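Local coordinates for spike protein S1 (Bat coronavirus HKU9, PDB 5GYQ) that forms the putative receptor-binding domain of a bat coronavirus spike, the part of the trimeric glycoprotein thought to attach the virion to its host cell, at residues A[84-96]-A[113-127]. Numbering follows the deposited sequence.
Sequences PDTFSLYNYALPD and YAVANRFPIKPGGRQ. With NAG (2-acetamido-2-deoxy-beta-D-glucopyranose), chain B.
Tyr90 is the main bump: its ring fills a hollow made by the backbone of the loop 113-127 as it bends from Asn117 to Pro120. Arg118 N sits 3.5 Å above the plane of the Tyr90 ring, over its centre, while Leu89 CB covers the opposite face and Phe119 O and Pro120 N lie in plane at the edge. Beside it, the Asn91 amide meets the Ala116 backbone edge-on, pairing with both N-H and C=O as a neighbouring strand would. Asn91 OD1 takes Ala116 N at 2.8 Å on a lone pair, and Asn91 ND2 gives to a lone pair of Ala116 O at 2.9 Å. A third bond, from Asn91 ND2 to Thr86 O above that carbonyl's plane, joins these two in holding the amide's rotation, and Val115 CG1 packs 3.3 Å from Asn91 ND2.

At the helix C-terminus, Ile121 N bonds Leu89 O almost straight (171°), and Gln127, bent at chi2 (-70°), brings NE2 within 2.7 Å of Tyr90 O and also to Phe119 O, tying the loop to itself. Ile121 CD1 reaches along to Asn91 O, 3.5 Å away. Ala93 CB then rests on Pro123 CA (3.8 Å), where the type II beta turn Lys122-Gly125 lets Gly124 N hydrogen-bond Ala93 O. An irregular connection between strand 100-111 and helix 130-139 thus cradles short helix 86-90 and its extended tail, beside the five-stranded antiparallel sheet of the betacoronavirus S1 C-terminal domain core.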
loop_
_atom_site.group_PDB
_atom_site.type_symbol
_atom_site.label_atom_id
_atom_site.label_comp_id
_atom_site.label_asym_id
_atom_site.label_seq_id
_atom_site.Cartn_x
_atom_site.Cartn_y
_atom_site.Cartn_z
ATOM N N PRO A 84 15.516 -8.494 0.698
ATOM C CA PRO A 84 15.109 -8.500 -0.712
ATOM C C PRO A 84 14.439 -9.806 -1.134
ATOM O O PRO A 84 14.835 -10.882 -0.687
ATOM C CB PRO A 84 16.433 -8.302 -1.460
ATOM C CG PRO A 84 17.470 -8.846 -0.529
ATOM C CD PRO A 84 16.982 -8.509 0.855
ATOM N N ASP A 85 13.416 -9.701 -1.976
ATOM C CA ASP A 85 12.798 -10.876 -2.588
ATOM C C ASP A 85 12.073 -10.458 -3.856
ATOM O O ASP A 85 12.143 -9.297 -4.251
ATOM C CB ASP A 85 11.847 -11.582 -1.611
ATOM C CG ASP A 85 10.722 -10.684 -1.112
ATOM O OD1 ASP A 85 10.548 -9.565 -1.631
ATOM O OD2 ASP A 85 9.992 -11.115 -0.196
ATOM N N THR A 86 11.381 -11.398 -4.494
ATOM C CA THR A 86 10.728 -11.123 -5.774
ATOM C C THR A 86 9.737 -9.969 -5.673
ATOM O O THR A 86 9.609 -9.164 -6.599
ATOM C CB THR A 86 9.990 -12.364 -6.312
ATOM O OG1 THR A 86 9.114 -12.877 -5.304
ATOM C CG2 THR A 86 10.980 -13.446 -6.704
ATOM N N PHE A 87 9.052 -9.886 -4.538
ATOM C CA PHE A 87 8.080 -8.821 -4.304
ATOM C C PHE A 87 8.737 -7.447 -4.401
ATOM O O PHE A 87 8.308 -6.600 -5.182
ATOM C CB PHE A 87 7.418 -8.993 -2.930
ATOM C CG PHE A 87 6.274 -8.044 -2.674
ATOM C CD1 PHE A 87 6.507 -6.753 -2.224
ATOM C CD2 PHE A 87 4.967 -8.448 -2.872
ATOM C CE1 PHE A 87 5.459 -5.878 -1.989
ATOM C CE2 PHE A 87 3.913 -7.584 -2.636
ATOM C CZ PHE A 87 4.157 -6.295 -2.195
ATOM N N SER A 88 9.785 -7.234 -3.611
ATOM C CA SER A 88 10.405 -5.914 -3.517
ATOM C C SER A 88 11.348 -5.624 -4.680
ATOM O O SER A 88 11.639 -4.463 -4.977
ATOM C CB SER A 88 11.156 -5.769 -2.193
ATOM O OG SER A 88 12.084 -6.827 -2.008
ATOM N N LEU A 89 11.829 -6.675 -5.335
ATOM C CA LEU A 89 12.735 -6.491 -6.459
ATOM C C LEU A 89 11.981 -6.246 -7.760
ATOM O O LEU A 89 12.467 -5.527 -8.631
ATOM C CB LEU A 89 13.657 -7.699 -6.615
ATOM C CG LEU A 89 14.733 -7.891 -5.543
ATOM C CD1 LEU A 89 15.520 -9.164 -5.805
ATOM C CD2 LEU A 89 15.659 -6.684 -5.482
ATOM N N TYR A 90 10.793 -6.830 -7.894
ATOM C CA TYR A 90 10.120 -6.809 -9.192
ATOM C C TYR A 90 8.681 -6.287 -9.194
ATOM O O TYR A 90 8.056 -6.225 -10.250
ATOM C CB TYR A 90 10.128 -8.217 -9.792
ATOM C CG TYR A 90 11.492 -8.872 -9.826
ATOM C CD1 TYR A 90 12.483 -8.412 -10.681
ATOM C CD2 TYR A 90 11.783 -9.957 -9.008
ATOM C CE1 TYR A 90 13.729 -9.011 -10.723
ATOM C CE2 TYR A 90 13.024 -10.564 -9.039
ATOM C CZ TYR A 90 13.994 -10.084 -9.901
ATOM O OH TYR A 90 15.232 -10.680 -9.937
ATOM N N ASN A 91 8.150 -5.903 -8.038
ATOM C CA ASN A 91 6.738 -5.517 -7.976
ATOM C C ASN A 91 6.463 -4.209 -7.244
ATOM O O ASN A 91 5.940 -3.265 -7.837
ATOM C CB ASN A 91 5.926 -6.642 -7.333
ATOM C CG ASN A 91 5.986 -7.925 -8.131
ATOM O OD1 ASN A 91 5.120 -8.194 -8.966
ATOM N ND2 ASN A 91 7.024 -8.718 -7.895
ATOM N N TYR A 92 6.793 -4.161 -5.958
ATOM C CA TYR A 92 6.626 -2.943 -5.174
ATOM C C TYR A 92 7.750 -2.803 -4.158
ATOM O O TYR A 92 8.029 -3.733 -3.403
ATOM C CB TYR A 92 5.273 -2.928 -4.456
ATOM C CG TYR A 92 5.027 -1.657 -3.673
ATOM C CD1 TYR A 92 4.391 -0.575 -4.256
ATOM C CD2 TYR A 92 5.450 -1.533 -2.352
ATOM C CE1 TYR A 92 4.173 0.593 -3.550
ATOM C CE2 TYR A 92 5.240 -0.370 -1.641
ATOM C CZ TYR A 92 4.600 0.689 -2.243
ATOM O OH TYR A 92 4.385 1.849 -1.534
ATOM N N ALA A 93 8.379 -1.631 -4.130
ATOM C CA ALA A 93 9.488 -1.378 -3.213
ATOM C C ALA A 93 9.300 -0.073 -2.448
ATOM O O ALA A 93 8.923 0.947 -3.025
ATOM C CB ALA A 93 10.802 -1.355 -3.972
ATOM N N LEU A 94 9.568 -0.112 -1.147
ATOM C CA LEU A 94 9.521 1.090 -0.320
ATOM C C LEU A 94 10.550 2.114 -0.785
ATOM O O LEU A 94 11.635 1.748 -1.235
ATOM C CB LEU A 94 9.764 0.740 1.149
ATOM C CG LEU A 94 8.672 -0.078 1.833
ATOM C CD1 LEU A 94 9.089 -0.420 3.250
ATOM C CD2 LEU A 94 7.363 0.694 1.825
ATOM N N PRO A 95 10.211 3.406 -0.683
ATOM C CA PRO A 95 11.179 4.441 -1.054
ATOM C C PRO A 95 12.266 4.576 0.006
ATOM O O PRO A 95 12.102 4.067 1.117
ATOM C CB PRO A 95 10.325 5.706 -1.134
ATOM C CG PRO A 95 9.227 5.464 -0.153
ATOM C CD PRO A 95 8.934 3.983 -0.224
ATOM N N ASP A 96 13.362 5.246 -0.336
ATOM C CA ASP A 96 14.421 5.508 0.631
ATOM C C ASP A 96 13.901 6.425 1.733
ATOM O O ASP A 96 13.114 7.331 1.465
ATOM C CB ASP A 96 15.637 6.133 -0.054
ATOM C CG ASP A 96 16.194 5.260 -1.163
ATOM O OD1 ASP A 96 16.402 5.779 -2.281
ATOM O OD2 ASP A 96 16.427 4.056 -0.916
ATOM N N TYR A 113 -1.925 -15.451 -7.136
ATOM C CA TYR A 113 -1.042 -14.447 -6.572
ATOM C C TYR A 113 -0.038 -14.057 -7.645
ATOM O O TYR A 113 0.942 -14.768 -7.877
ATOM C CB TYR A 113 -0.359 -15.003 -5.319
ATOM C CG TYR A 113 0.488 -14.030 -4.526
ATOM C CD1 TYR A 113 0.069 -12.726 -4.295
ATOM C CD2 TYR A 113 1.693 -14.438 -3.972
ATOM C CE1 TYR A 113 0.846 -11.845 -3.553
ATOM C CE2 TYR A 113 2.470 -13.573 -3.230
ATOM C CZ TYR A 113 2.046 -12.277 -3.025
ATOM O OH TYR A 113 2.827 -11.420 -2.285
ATOM N N ALA A 114 -0.300 -12.944 -8.322
ATOM C CA ALA A 114 0.485 -12.562 -9.492
ATOM C C ALA A 114 1.687 -11.711 -9.107
ATOM O O ALA A 114 1.561 -10.511 -8.862
ATOM C CB ALA A 114 -0.385 -11.824 -10.495
ATOM N N VAL A 115 2.854 -12.344 -9.066
ATOM C CA VAL A 115 4.078 -11.684 -8.639
ATOM C C VAL A 115 5.158 -11.808 -9.706
ATOM O O VAL A 115 5.524 -12.914 -10.091
ATOM C CB VAL A 115 4.600 -12.278 -7.316
ATOM C CG1 VAL A 115 5.891 -11.593 -6.887
ATOM C CG2 VAL A 115 3.547 -12.158 -6.233
ATOM N N ALA A 116 5.662 -10.674 -10.185
ATOM C CA ALA A 116 6.738 -10.682 -11.171
ATOM C C ALA A 116 8.019 -11.194 -10.531
ATOM O O ALA A 116 8.301 -10.890 -9.372
ATOM C CB ALA A 116 6.949 -9.292 -11.749
ATOM N N ASN A 117 8.789 -11.981 -11.275
ATOM C CA ASN A 117 10.032 -12.523 -10.740
ATOM C C ASN A 117 11.218 -12.271 -11.671
ATOM O O ASN A 117 12.230 -12.965 -11.609
ATOM C CB ASN A 117 9.881 -14.022 -10.450
ATOM C CG ASN A 117 9.908 -14.872 -11.702
ATOM O OD1 ASN A 117 9.411 -14.473 -12.757
ATOM N ND2 ASN A 117 10.499 -16.057 -11.592
ATOM N N ARG A 118 11.078 -11.260 -12.523
ATOM C CA ARG A 118 12.152 -10.822 -13.407
ATOM C C ARG A 118 11.909 -9.370 -13.808
ATOM O O ARG A 118 10.813 -8.843 -13.593
ATOM C CB ARG A 118 12.247 -11.720 -14.646
ATOM C CG ARG A 118 10.964 -11.783 -15.454
ATOM C CD ARG A 118 10.897 -13.030 -16.317
ATOM N NE ARG A 118 11.583 -12.871 -17.593
ATOM C CZ ARG A 118 11.004 -13.037 -18.779
ATOM N NH1 ARG A 118 9.724 -13.371 -18.862
ATOM N NH2 ARG A 118 11.713 -12.873 -19.886
ATOM N N PHE A 119 12.936 -8.737 -14.379
ATOM C CA PHE A 119 12.900 -7.332 -14.803
ATOM C C PHE A 119 12.760 -6.392 -13.606
ATOM O O PHE A 119 11.653 -5.968 -13.268
ATOM C CB PHE A 119 11.769 -7.084 -15.810
ATOM C CG PHE A 119 11.852 -7.940 -17.046
ATOM C CD1 PHE A 119 12.988 -7.926 -17.844
ATOM C CD2 PHE A 119 10.790 -8.747 -17.420
ATOM C CE1 PHE A 119 13.066 -8.708 -18.980
ATOM C CE2 PHE A 119 10.862 -9.531 -18.561
ATOM C CZ PHE A 119 12.001 -9.511 -19.340
ATOM N N PRO A 120 13.896 -6.053 -12.973
ATOM C CA PRO A 120 13.969 -5.241 -11.749
ATOM C C PRO A 120 13.285 -3.888 -11.858
ATOM O O PRO A 120 13.346 -3.242 -12.903
ATOM C CB PRO A 120 15.477 -5.045 -11.550
ATOM C CG PRO A 120 16.099 -6.203 -12.233
ATOM C CD PRO A 120 15.232 -6.472 -13.428
ATOM N N ILE A 121 12.644 -3.468 -10.773
ATOM C CA ILE A 121 12.088 -2.125 -10.687
ATOM C C ILE A 121 12.934 -1.278 -9.743
ATOM O O ILE A 121 13.744 -1.803 -8.978
ATOM C CB ILE A 121 10.632 -2.134 -10.184
ATOM C CG1 ILE A 121 10.577 -2.613 -8.731
ATOM C CG2 ILE A 121 9.760 -3.003 -11.080
ATOM C CD1 ILE A 121 9.265 -2.322 -8.039
ATOM N N LYS A 122 12.747 0.035 -9.810
ATOM C CA LYS A 122 13.379 0.954 -8.873
ATOM C C LYS A 122 12.469 1.154 -7.665
ATOM O O LYS A 122 11.260 0.941 -7.762
ATOM C CB LYS A 122 13.675 2.293 -9.553
ATOM C CG LYS A 122 14.656 2.188 -10.707
ATOM C CD LYS A 122 14.375 3.236 -11.768
ATOM C CE LYS A 122 15.298 3.069 -12.965
ATOM N NZ LYS A 122 16.712 3.406 -12.634
ATOM N N PRO A 123 13.046 1.539 -6.517
ATOM C CA PRO A 123 12.223 1.870 -5.348
ATOM C C PRO A 123 11.128 2.879 -5.691
ATOM O O PRO A 123 11.396 3.874 -6.362
ATOM C CB PRO A 123 13.236 2.462 -4.370
ATOM C CG PRO A 123 14.509 1.758 -4.705
ATOM C CD PRO A 123 14.488 1.578 -6.204
ATOM N N GLY A 124 9.905 2.602 -5.250
ATOM C CA GLY A 124 8.763 3.441 -5.567
ATOM C C GLY A 124 8.245 3.228 -6.979
ATOM O O GLY A 124 7.296 3.884 -7.402
ATOM N N GLY A 125 8.863 2.304 -7.705
ATOM C CA GLY A 125 8.517 2.065 -9.098
ATOM C C GLY A 125 7.555 0.910 -9.318
ATOM O O GLY A 125 7.009 0.346 -8.371
ATOM N N ARG A 126 7.355 0.556 -10.584
ATOM C CA ARG A 126 6.408 -0.487 -10.962
ATOM C C ARG A 126 6.782 -1.084 -12.310
ATOM O O ARG A 126 7.548 -0.492 -13.065
ATOM C CB ARG A 126 4.985 0.078 -11.027
ATOM C CG ARG A 126 4.819 1.185 -12.068
ATOM C CD ARG A 126 3.358 1.475 -12.388
ATOM N NE ARG A 126 2.641 2.082 -11.270
ATOM C CZ ARG A 126 1.841 1.416 -10.447
ATOM N NH1 ARG A 126 1.651 0.113 -10.613
ATOM N NH2 ARG A 126 1.226 2.050 -9.457
ATOM N N GLN A 127 6.237 -2.257 -12.611
ATOM C CA GLN A 127 6.326 -2.797 -13.958
ATOM C C GLN A 127 5.476 -1.918 -14.862
ATOM O O GLN A 127 4.363 -1.544 -14.492
ATOM C CB GLN A 127 5.852 -4.251 -14.005
ATOM C CG GLN A 127 6.658 -5.200 -13.133
ATOM C CD GLN A 127 8.060 -5.444 -13.662
ATOM O OE1 GLN A 127 8.378 -5.105 -14.802
ATOM N NE2 GLN A 127 8.906 -6.042 -12.832
HETATM C C1 NAG B . 4.381 -16.387 -1.310
HETATM C C2 NAG B . 4.699 -17.770 -0.789
HETATM C C3 NAG B . 6.100 -18.173 -1.224
HETATM C C4 NAG B . 6.235 -18.065 -2.741
HETATM C C5 NAG B . 5.716 -16.719 -3.261
HETATM C C6 NAG B . 5.579 -16.696 -4.766
HETATM C C7 NAG B . 3.512 -18.421 1.255
HETATM C C8 NAG B . 3.520 -18.411 2.753
HETATM N N2 NAG B . 4.561 -17.841 0.656
HETATM O O3 NAG B . 6.330 -19.508 -0.793
HETATM O O4 NAG B . 7.606 -18.121 -3.126
HETATM O O5 NAG B . 4.421 -16.401 -2.726
HETATM O O6 NAG B . 5.172 -15.417 -5.234
HETATM O O7 NAG B . 2.599 -18.929 0.609
HETATM O O HOH W 1 14.867 -13.245 -12.187
HETATM O O HOH W 2 4.991 -3.661 -10.454
HETATM O O HOH W 3 7.185 0.508 -5.687
#